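Local coordinates for protein minor fimbrium anchoring subunit Mfa2 (Porphyromonas gingivalis, PDB 5NFI) that anchors the minor fimbriae in the bacterial outer membrane through its interaction with Mfa1 and regulates their length, at residues A23-L28 / W71-D76; N43-V48 / W56-E61; G109-Y114 / L139-N144. One frame throughout, in Å; residues are numbered along the deposited sequence.

Interaction 1: A23-L28 / W71-D76; sequences AEVARL and WGNIDD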
loop_
_atom_site.group_PDB
_atom_site.type_symbol
_atom_site.label_atom_id
_atom_site.label_comp_id
_atom_site.label_asym_id
_atom_site.label_seq_id
_atom_site.Cartn_x
_atom_site.Cartn_y
_atom_site.Cartn_z
ATOM N N ALA A 23 -14.258 3.909 -8.197
ATOM C CA ALA A 23 -14.478 2.911 -9.236
ATOM C C ALA A 23 -13.316 1.924 -9.322
ATOM O O ALA A 23 -13.478 0.816 -9.821
ATOM C CB ALA A 23 -14.682 3.587 -10.568
ATOM N N GLU A 24 -12.149 2.349 -8.831
ATOM C CA GLU A 24 -10.915 1.576 -8.895
ATOM C C GLU A 24 -11.049 0.229 -8.225
ATOM O O GLU A 24 -10.310 -0.698 -8.549
ATOM C CB GLU A 24 -9.760 2.344 -8.237
ATOM C CG GLU A 24 -9.124 3.432 -9.088
ATOM C CD GLU A 24 -10.026 4.637 -9.284
ATOM O OE1 GLU A 24 -11.150 4.650 -8.740
ATOM O OE2 GLU A 24 -9.594 5.587 -9.974
ATOM N N VAL A 25 -11.979 0.124 -7.274
ATOM C CA VAL A 25 -12.186 -1.138 -6.567
ATOM C C VAL A 25 -13.097 -2.042 -7.359
ATOM O O VAL A 25 -14.281 -1.771 -7.452
ATOM C CB VAL A 25 -12.768 -0.908 -5.180
ATOM C CG1 VAL A 25 -12.987 -2.238 -4.480
ATOM C CG2 VAL A 25 -11.822 -0.008 -4.375
ATOM N N ALA A 26 -12.544 -3.113 -7.935
ATOM C CA ALA A 26 -13.308 -3.991 -8.841
ATOM C C ALA A 26 -13.670 -5.339 -8.240
ATOM O O ALA A 26 -14.521 -6.047 -8.773
ATOM C CB ALA A 26 -12.551 -4.220 -10.135
ATOM N N ARG A 27 -13.028 -5.705 -7.140
ATOM C CA ARG A 27 -13.339 -6.968 -6.507
ATOM C C ARG A 27 -12.985 -6.903 -5.035
ATOM O O ARG A 27 -12.271 -6.008 -4.612
ATOM C CB ARG A 27 -12.603 -8.106 -7.205
ATOM C CG ARG A 27 -11.103 -8.082 -7.046
ATOM C CD ARG A 27 -10.441 -9.169 -7.882
ATOM N NE ARG A 27 -10.951 -10.511 -7.613
ATOM C CZ ARG A 27 -10.679 -11.228 -6.523
ATOM N NH1 ARG A 27 -9.918 -10.746 -5.550
ATOM N NH2 ARG A 27 -11.199 -12.436 -6.396
ATOM N N LEU A 28 -13.509 -7.836 -4.248
ATOM C CA LEU A 28 -13.388 -7.775 -2.794
ATOM C C LEU A 28 -13.114 -9.150 -2.192
ATOM O O LEU A 28 -13.616 -10.164 -2.669
ATOM C CB LEU A 28 -14.666 -7.192 -2.159
ATOM C CG LEU A 28 -14.895 -5.680 -2.295
ATOM C CD1 LEU A 28 -16.297 -5.329 -1.881
ATOM C CD2 LEU A 28 -13.863 -4.857 -1.489
ATOM N N TRP A 71 -10.396 -6.444 1.612
ATOM C CA TRP A 71 -9.317 -6.221 0.675
ATOM C C TRP A 71 -9.852 -6.004 -0.714
ATOM O O TRP A 71 -10.674 -6.780 -1.197
ATOM C CB TRP A 71 -8.354 -7.395 0.696
ATOM C CG TRP A 71 -7.592 -7.504 1.976
ATOM C CD1 TRP A 71 -7.933 -8.230 3.081
ATOM C CD2 TRP A 71 -6.341 -6.867 2.281
ATOM N NE1 TRP A 71 -6.968 -8.090 4.059
ATOM C CE2 TRP A 71 -5.981 -7.257 3.591
ATOM C CE3 TRP A 71 -5.489 -6.007 1.574
ATOM C CZ2 TRP A 71 -4.806 -6.824 4.200
ATOM C CZ3 TRP A 71 -4.320 -5.569 2.189
ATOM C CH2 TRP A 71 -3.988 -5.983 3.484
ATOM N N GLY A 72 -9.380 -4.941 -1.352
ATOM C CA GLY A 72 -9.843 -4.571 -2.667
ATOM C C GLY A 72 -8.779 -4.811 -3.698
ATOM O O GLY A 72 -7.635 -4.389 -3.525
ATOM N N ASN A 73 -9.185 -5.498 -4.763
ATOM C CA ASN A 73 -8.338 -5.830 -5.901
ATOM C C ASN A 73 -7.180 -6.764 -5.565
ATOM O O ASN A 73 -6.077 -6.587 -6.056
ATOM C CB ASN A 73 -7.797 -4.560 -6.544
ATOM C CG ASN A 73 -8.889 -3.613 -6.935
ATOM O OD1 ASN A 73 -10.017 -4.033 -7.228
ATOM N ND2 ASN A 73 -8.572 -2.320 -6.947
ATOM N N ILE A 74 -7.436 -7.766 -4.739
ATOM C CA ILE A 74 -6.502 -8.864 -4.610
ATOM C C ILE A 74 -6.401 -9.596 -5.952
ATOM O O ILE A 74 -7.397 -9.995 -6.543
ATOM C CB ILE A 74 -6.918 -9.826 -3.511
ATOM C CG1 ILE A 74 -6.561 -9.234 -2.147
ATOM C CG2 ILE A 74 -6.239 -11.164 -3.703
ATOM C CD1 ILE A 74 -6.906 -10.143 -1.000
ATOM N N ASP A 75 -5.170 -9.766 -6.411
ATOM C CA ASP A 75 -4.859 -10.044 -7.804
ATOM C C ASP A 75 -3.999 -11.295 -7.861
ATOM O O ASP A 75 -3.638 -11.837 -6.822
ATOM C CB ASP A 75 -4.113 -8.843 -8.416
ATOM C CG ASP A 75 -4.647 -8.449 -9.775
ATOM O OD1 ASP A 75 -4.879 -9.342 -10.617
ATOM O OD2 ASP A 75 -4.861 -7.243 -10.008
ATOM N N ASP A 76 -3.644 -11.738 -9.062
ATOM C CA ASP A 76 -2.676 -12.821 -9.191
ATOM C C ASP A 76 -1.222 -12.292 -9.162
ATOM O O ASP A 76 -0.278 -13.041 -9.427
ATOM C CB ASP A 76 -2.934 -13.644 -10.464
ATOM C CG ASP A 76 -3.217 -12.783 -11.683
ATOM O OD1 ASP A 76 -2.827 -11.590 -11.682
ATOM O OD2 ASP A 76 -3.816 -13.308 -12.656
#
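The side-chain oxygen OD1 of N73 is gripped by two successive peptide N-H groups of the loop 23-28. A26 N is the firmer donor, 2.8 Å from N73 OD1, nearly straight and lying in the carbonyl plane on a lone pair. R27 N adds a weak bond of 3.4 Å to N73 OD1. The other end of the same amide works as a donor, with N73 ND2 2.9 Å from E24 O, coming in from above the plane of that carbonyl. ND2 also bonds to T111 O, so the amide's rotation is fixed from both ends. N73 can do this because its CG stands beside its own backbone N, opposite the carbonyl carbon (chi1 -55°), folding the amide back against the loop, while its backbone N donates to R27 O over 3.1 Å. L28 and G72 follow as an antiparallel non-hydrogen-bonded pair. V25 CG1 and L28 CD2 lie loosely beside G72 CA.

R27 lays its aliphatic part beside N73, with R27 CG 3.7 Å from N73 CA. The chain then bends at chi3 (-55°) and brings R27 NH1 to 2.8 Å from I74 O, while NH2 forms a salt bridge with E46. Backbone bonds from A26 to V48 and from G72 to W113 continue the connections on to neighbouring parts of the chain. Just past a strand end, the asparagine's side-chain amide bonds to the loop much as a backbone peptide would, fastening the entry to strand 28-33 onto the end of strand 64-72 in an all-beta fold consistent with the transthyretin-like family.

Interaction 2: N43-V48 / W56-E61; sequences NVFEDV and WLIPLE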
loop_
_atom_site.group_PDB
_atom_site.type_symbol
_atom_site.label_atom_id
_atom_site.label_comp_id
_atom_site.label_asym_id
_atom_site.label_seq_id
_atom_site.Cartn_x
_atom_site.Cartn_y
_atom_site.Cartn_z
ATOM N N ASN A 43 -15.189 -14.399 2.255
ATOM C CA ASN A 43 -16.040 -14.131 1.101
ATOM C C ASN A 43 -15.341 -13.390 -0.030
ATOM O O ASN A 43 -14.493 -12.523 0.203
ATOM C CB ASN A 43 -17.266 -13.337 1.540
ATOM C CG ASN A 43 -17.981 -13.979 2.705
ATOM O OD1 ASN A 43 -18.692 -14.974 2.535
ATOM N ND2 ASN A 43 -17.793 -13.426 3.897
ATOM N N VAL A 44 -15.722 -13.722 -1.258
ATOM C CA VAL A 44 -15.131 -13.115 -2.437
ATOM C C VAL A 44 -16.220 -12.518 -3.324
ATOM O O VAL A 44 -17.216 -13.180 -3.626
ATOM C CB VAL A 44 -14.308 -14.146 -3.228
ATOM C CG1 VAL A 44 -13.741 -13.520 -4.477
ATOM C CG2 VAL A 44 -13.189 -14.737 -2.352
ATOM N N PHE A 45 -16.055 -11.263 -3.731
ATOM C CA PHE A 45 -17.057 -10.636 -4.598
ATOM C C PHE A 45 -16.418 -10.040 -5.845
ATOM O O PHE A 45 -15.591 -9.133 -5.762
ATOM C CB PHE A 45 -17.843 -9.555 -3.842
ATOM C CG PHE A 45 -18.375 -10.012 -2.515
ATOM C CD1 PHE A 45 -19.416 -10.915 -2.444
ATOM C CD2 PHE A 45 -17.829 -9.538 -1.334
ATOM C CE1 PHE A 45 -19.902 -11.341 -1.220
ATOM C CE2 PHE A 45 -18.306 -9.959 -0.109
ATOM C CZ PHE A 45 -19.344 -10.867 -0.052
ATOM N N GLU A 46 -16.792 -10.568 -7.001
ATOM C CA GLU A 46 -16.346 -10.014 -8.263
ATOM C C GLU A 46 -17.321 -8.916 -8.702
ATOM O O GLU A 46 -18.348 -8.714 -8.074
ATOM C CB GLU A 46 -16.226 -11.118 -9.318
ATOM C CG GLU A 46 -15.543 -12.377 -8.817
ATOM C CD GLU A 46 -14.043 -12.210 -8.621
ATOM O OE1 GLU A 46 -13.460 -11.261 -9.207
ATOM O OE2 GLU A 46 -13.443 -13.034 -7.884
ATOM N N ASP A 47 -16.967 -8.197 -9.761
ATOM C CA ASP A 47 -17.809 -7.166 -10.363
ATOM C C ASP A 47 -18.252 -6.079 -9.385
ATOM O O ASP A 47 -19.348 -5.530 -9.498
ATOM C CB ASP A 47 -19.012 -7.829 -11.018
ATOM C CG ASP A 47 -18.603 -8.933 -11.978
ATOM O OD1 ASP A 47 -17.532 -8.788 -12.613
ATOM O OD2 ASP A 47 -19.343 -9.943 -12.097
ATOM N N VAL A 48 -17.386 -5.758 -8.435
ATOM C CA VAL A 48 -17.689 -4.729 -7.461
ATOM C C VAL A 48 -17.771 -3.346 -8.099
ATOM O O VAL A 48 -16.895 -2.932 -8.854
ATOM C CB VAL A 48 -16.641 -4.708 -6.328
ATOM C CG1 VAL A 48 -16.821 -3.484 -5.443
ATOM C CG2 VAL A 48 -16.735 -5.979 -5.509
ATOM N N TRP A 56 -22.991 -5.399 0.907
ATOM C CA TRP A 56 -22.588 -6.780 0.657
ATOM C C TRP A 56 -22.797 -7.590 1.927
ATOM O O TRP A 56 -22.322 -7.198 2.991
ATOM C CB TRP A 56 -21.119 -6.856 0.206
ATOM C CG TRP A 56 -20.911 -6.500 -1.239
ATOM C CD1 TRP A 56 -20.936 -7.352 -2.303
ATOM C CD2 TRP A 56 -20.656 -5.199 -1.777
ATOM N NE1 TRP A 56 -20.713 -6.664 -3.472
ATOM C CE2 TRP A 56 -20.539 -5.342 -3.177
ATOM C CE3 TRP A 56 -20.516 -3.927 -1.212
ATOM C CZ2 TRP A 56 -20.295 -4.265 -4.016
ATOM C CZ3 TRP A 56 -20.268 -2.859 -2.046
ATOM C CH2 TRP A 56 -20.161 -3.033 -3.434
ATOM N N LEU A 57 -23.512 -8.709 1.822
ATOM C CA LEU A 57 -23.768 -9.554 2.983
ATOM C C LEU A 57 -22.574 -10.441 3.306
ATOM O O LEU A 57 -22.052 -11.136 2.443
ATOM C CB LEU A 57 -25.009 -10.418 2.759
ATOM C CG LEU A 57 -25.409 -11.348 3.916
ATOM C CD1 LEU A 57 -25.667 -10.580 5.220
ATOM C CD2 LEU A 57 -26.618 -12.173 3.537
ATOM N N ILE A 58 -22.158 -10.398 4.564
ATOM C CA ILE A 58 -21.085 -11.214 5.095
ATOM C C ILE A 58 -21.728 -12.224 6.034
ATOM O O ILE A 58 -22.133 -11.881 7.151
ATOM C CB ILE A 58 -20.024 -10.370 5.850
ATOM C CG1 ILE A 58 -19.565 -9.178 5.005
ATOM C CG2 ILE A 58 -18.829 -11.209 6.232
ATOM C CD1 ILE A 58 -19.034 -9.569 3.635
ATOM N N PRO A 59 -21.886 -13.463 5.555
ATOM C CA PRO A 59 -22.447 -14.557 6.348
ATOM C C PRO A 59 -21.740 -14.754 7.685
ATOM O O PRO A 59 -20.505 -14.752 7.733
ATOM C CB PRO A 59 -22.241 -15.765 5.441
ATOM C CG PRO A 59 -22.367 -15.206 4.086
ATOM C CD PRO A 59 -21.754 -13.841 4.139
ATOM N N LEU A 60 -22.533 -14.891 8.748
ATOM C CA LEU A 60 -22.043 -15.300 10.061
ATOM C C LEU A 60 -23.036 -16.317 10.607
ATOM O O LEU A 60 -24.052 -16.576 9.974
ATOM C CB LEU A 60 -21.907 -14.114 11.011
ATOM C CG LEU A 60 -21.053 -12.927 10.575
ATOM C CD1 LEU A 60 -21.173 -11.850 11.608
ATOM C CD2 LEU A 60 -19.616 -13.349 10.445
ATOM N N GLU A 61 -22.768 -16.899 11.770
ATOM C CA GLU A 61 -23.694 -17.881 12.321
ATOM C C GLU A 61 -23.901 -17.740 13.814
ATOM O O GLU A 61 -25.016 -17.503 14.275
ATOM C CB GLU A 61 -23.214 -19.293 12.002
ATOM C CG GLU A 61 -23.303 -19.612 10.534
ATOM C CD GLU A 61 -22.675 -20.923 10.188
ATOM O OE1 GLU A 61 -22.456 -21.741 11.110
ATOM O OE2 GLU A 61 -22.395 -21.128 8.989
#
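Residues 43-45 of strand 39-45 and strand 56-60 run nearly antiparallel (163°), but with their axes 8.8 Å apart at closest approach they meet through side chains instead of pairing as sheet neighbours. F45 and W56 form the middle of the contact. The two side chains come from opposing strands and overlap antiparallel, and W56 CD1 sits over one face of the F45 ring, displaced toward its rim, 3.7 Å from F45 CG. The phenyl plane and the five-membered indole ring are inclined by 41°, with centroids 4.8 Å apart, an oblique pairing. F45 has CG beside its backbone N and opposite its carbonyl carbon (chi1 -49°), which carries the ring across toward the facing strand.

At the edge of the same phenyl ring, close to its plane, I58 CD1 lies 3.8 Å from F45 CE2; the ring tip also nears the backbone, with F45 CZ 3.7 Å from L57 O. Beyond the tryptophan's pyrrole part, V48 CG1 touches the benzo part at W56 CZ2 over 3.8 Å, and K54 makes a cation-pi contact with the same indole.

N43 closes the other end. Its amide lies obliquely against the CD side of the P59 ring, N43 OD1 being 3.6 Å from P59 CD, and its nitrogen comes beside the I58 CG2 methyl. N43 ND2 is hydrogen-bonded to S41 OG, with a weak further bond to V30 O; the S41 hydroxyl also bonds to P59 O, linking both strands. Strands 39-45 and 56-60 end a curled succession running through 28-33, 64-72, 113-122, 133-151 and 3-10, and their side chains bridge its two ends in a largely apolar seam, polar at N43, consistent with a transthyretin-like beta-sandwich.

Interaction 3: G109-Y114 / L139-N144; sequences GTTLWY and LREYTN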
loop_
_atom_site.group_PDB
_atom_site.type_symbol
_atom_site.label_atom_id
_atom_site.label_comp_id
_atom_site.label_asym_id
_atom_site.label_seq_id
_atom_site.Cartn_x
_atom_site.Cartn_y
_atom_site.Cartn_z
ATOM N N GLY A 109 -0.357 0.377 -12.536
ATOM C CA GLY A 109 -1.700 0.360 -13.063
ATOM C C GLY A 109 -2.664 -0.459 -12.228
ATOM O O GLY A 109 -3.781 -0.703 -12.661
ATOM N N THR A 110 -2.237 -0.890 -11.046
ATOM C CA THR A 110 -3.124 -1.583 -10.123
ATOM C C THR A 110 -3.328 -0.799 -8.831
ATOM O O THR A 110 -2.430 -0.130 -8.345
ATOM C CB THR A 110 -2.592 -2.976 -9.746
ATOM O OG1 THR A 110 -1.677 -2.860 -8.650
ATOM C CG2 THR A 110 -1.913 -3.644 -10.928
ATOM N N THR A 111 -4.510 -0.908 -8.255
ATOM C CA THR A 111 -4.769 -0.331 -6.946
ATOM C C THR A 111 -4.973 -1.454 -5.962
ATOM O O THR A 111 -5.480 -2.512 -6.332
ATOM C CB THR A 111 -5.991 0.568 -6.961
ATOM O OG1 THR A 111 -7.011 -0.031 -7.779
ATOM C CG2 THR A 111 -5.618 1.916 -7.545
ATOM N N LEU A 112 -4.549 -1.249 -4.725
ATOM C CA LEU A 112 -4.800 -2.236 -3.693
ATOM C C LEU A 112 -5.397 -1.537 -2.509
ATOM O O LEU A 112 -4.891 -0.494 -2.086
ATOM C CB LEU A 112 -3.523 -2.953 -3.286
ATOM C CG LEU A 112 -3.735 -4.015 -2.205
ATOM C CD1 LEU A 112 -4.344 -5.251 -2.822
ATOM C CD2 LEU A 112 -2.434 -4.341 -1.479
ATOM N N TRP A 113 -6.464 -2.100 -1.956
ATOM C CA TRP A 113 -7.213 -1.371 -0.932
ATOM C C TRP A 113 -7.468 -2.166 0.338
ATOM O O TRP A 113 -7.702 -3.367 0.276
ATOM C CB TRP A 113 -8.553 -0.922 -1.491
ATOM C CG TRP A 113 -8.461 -0.079 -2.711
ATOM C CD1 TRP A 113 -8.203 -0.498 -3.986
ATOM C CD2 TRP A 113 -8.669 1.333 -2.784
ATOM N NE1 TRP A 113 -8.221 0.572 -4.843
ATOM C CE2 TRP A 113 -8.510 1.708 -4.131
ATOM C CE3 TRP A 113 -8.959 2.320 -1.839
ATOM C CZ2 TRP A 113 -8.638 3.023 -4.555
ATOM C CZ3 TRP A 113 -9.090 3.615 -2.259
ATOM C CH2 TRP A 113 -8.927 3.960 -3.606
ATOM N N TYR A 114 -7.449 -1.492 1.485
ATOM C CA TYR A 114 -7.799 -2.153 2.732
ATOM C C TYR A 114 -8.829 -1.387 3.577
ATOM O O TYR A 114 -8.836 -0.169 3.620
ATOM C CB TYR A 114 -6.556 -2.412 3.580
ATOM C CG TYR A 114 -6.946 -3.051 4.886
ATOM C CD1 TYR A 114 -7.425 -4.366 4.920
ATOM C CD2 TYR A 114 -6.915 -2.336 6.066
ATOM C CE1 TYR A 114 -7.828 -4.954 6.105
ATOM C CE2 TYR A 114 -7.315 -2.913 7.251
ATOM C CZ TYR A 114 -7.774 -4.219 7.265
ATOM O OH TYR A 114 -8.161 -4.794 8.449
ATOM N N LEU A 139 -12.252 2.114 2.889
ATOM C CA LEU A 139 -11.168 1.560 2.108
ATOM C C LEU A 139 -10.125 2.638 1.904
ATOM O O LEU A 139 -10.422 3.711 1.362
ATOM C CB LEU A 139 -11.664 1.034 0.761
ATOM C CG LEU A 139 -12.553 -0.210 0.796
ATOM C CD1 LEU A 139 -13.434 -0.251 -0.432
ATOM C CD2 LEU A 139 -11.699 -1.466 0.873
ATOM N N ARG A 140 -8.915 2.342 2.381
ATOM C CA ARG A 140 -7.742 3.160 2.187
ATOM C C ARG A 140 -6.851 2.504 1.148
ATOM O O ARG A 140 -6.609 1.295 1.206
ATOM C CB ARG A 140 -6.986 3.328 3.501
ATOM C CG ARG A 140 -5.624 4.005 3.371
ATOM C CD ARG A 140 -5.697 5.506 3.073
ATOM N NE ARG A 140 -4.339 6.023 2.937
ATOM C CZ ARG A 140 -3.886 6.701 1.883
ATOM N NH1 ARG A 140 -4.696 7.003 0.876
ATOM N NH2 ARG A 140 -2.623 7.092 1.843
ATOM N N GLU A 141 -6.366 3.294 0.194
ATOM C CA GLU A 141 -5.465 2.768 -0.825
ATOM C C GLU A 141 -4.080 2.555 -0.246
ATOM O O GLU A 141 -3.556 3.428 0.442
ATOM C CB GLU A 141 -5.385 3.693 -2.039
ATOM C CG GLU A 141 -4.554 3.076 -3.144
ATOM C CD GLU A 141 -4.405 3.963 -4.353
ATOM O OE1 GLU A 141 -5.032 5.055 -4.356
ATOM O OE2 GLU A 141 -3.671 3.555 -5.293
ATOM N N TYR A 142 -3.507 1.387 -0.543
ATOM C CA TYR A 142 -2.204 0.966 -0.043
ATOM C C TYR A 142 -1.115 1.077 -1.113
ATOM O O TYR A 142 0.062 1.180 -0.781
ATOM C CB TYR A 142 -2.249 -0.482 0.441
ATOM C CG TYR A 142 -2.599 -0.678 1.897
ATOM C CD1 TYR A 142 -3.265 0.303 2.625
ATOM C CD2 TYR A 142 -2.249 -1.855 2.550
ATOM C CE1 TYR A 142 -3.569 0.114 3.956
ATOM C CE2 TYR A 142 -2.548 -2.049 3.872
ATOM C CZ TYR A 142 -3.205 -1.068 4.571
ATOM O OH TYR A 142 -3.497 -1.281 5.901
ATOM N N THR A 143 -1.509 0.997 -2.390
ATOM C CA THR A 143 -0.581 1.279 -3.478
ATOM C C THR A 143 -0.183 2.766 -3.487
ATOM O O THR A 143 -0.961 3.661 -3.101
ATOM C CB THR A 143 -1.149 0.926 -4.861
ATOM O OG1 THR A 143 -2.568 1.097 -4.851
ATOM C CG2 THR A 143 -0.786 -0.497 -5.279
ATOM N N ASN A 144 1.047 3.013 -3.913
ATOM C CA ASN A 144 1.575 4.360 -4.032
ATOM C C ASN A 144 2.295 4.445 -5.335
ATOM O O ASN A 144 3.033 3.542 -5.688
ATOM C CB ASN A 144 2.519 4.693 -2.892
ATOM C CG ASN A 144 1.817 4.779 -1.580
ATOM O OD1 ASN A 144 1.157 5.774 -1.289
ATOM N ND2 ASN A 144 1.982 3.753 -0.753
#
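Y114 and R140 form an antiparallel hydrogen-bonded pair in the beta hairpin of strands 113-122 and 133-151, and both of their peptide groups are satisfied reciprocally. Y114 N donates to R140 O over 2.9 Å, and R140 N to Y114 O over 2.8 Å. W113 and E141, the adjoining non-hydrogen-bonded pair, direct their side chains to the opposite sheet face from Y114 and R140. The W113 backbone bonds instead to G72 of the next strand, and L139 O accepts from S11 OG. Further on, L112 O accepts Y142 N at 2.8 Å, the donor lying nearly on the line of the carbonyl bond.

The ladder then changes character. L112 N is taken up by a side chain, T143 OG1, at 3.1 Å with an angle of 154°. That hydroxyl in turn donates to E141 OE2, on the anti lone pair, over 2.7 Å. The same carboxylate oxygen has a salt bridge to R145, which would probably favour its charged form. N248 ND2 serves the carbonyls of E141 and T143, and its OD1 accepts from the R140 guanidinium, which also reaches I247 O. The phenol groups are likewise provided for: Y142 OH bonds to G174 O, and Y114 OH to T116.

Two CH-pi contacts accompany these bonds. Y114 CB lies over one face of the Y142 ring, 4.0 Å from its centroid; the two tyrosines lie alongside with the same heading, their rings at an oblique 43°. E141 extends fully beyond CG, with CG opposite its backbone N (chi1 -175°), and so crosses obliquely over the W113 indole, its carboxylate reaching T143 OG1. On the way, E141 CB rests over one face, 3.8 Å from the centroid of the W113 six-membered ring.

How the interactions relate
All three contacts belong to one connected set of beta strands. Along the chain, interaction 2 is nested within the loop closed by interaction 1, and interaction 3 follows both. Interactions 1 and 3 are neighbours, their centres about 8 Å apart, because strands 64-72 and 113-122 pair. Interactions 1 and 2 have their centres about 13 Å apart and meet through the pairing of strands 28-33 and 39-45 and the salt bridge between R27 and E46. Interactions 2 and 3 do not touch, with centres about 19 Å apart and nearest atoms about 7 Å. Interaction 1 thus links the peripheral side-chain seam with the hairpin near the centre of this elongated anchor subunit.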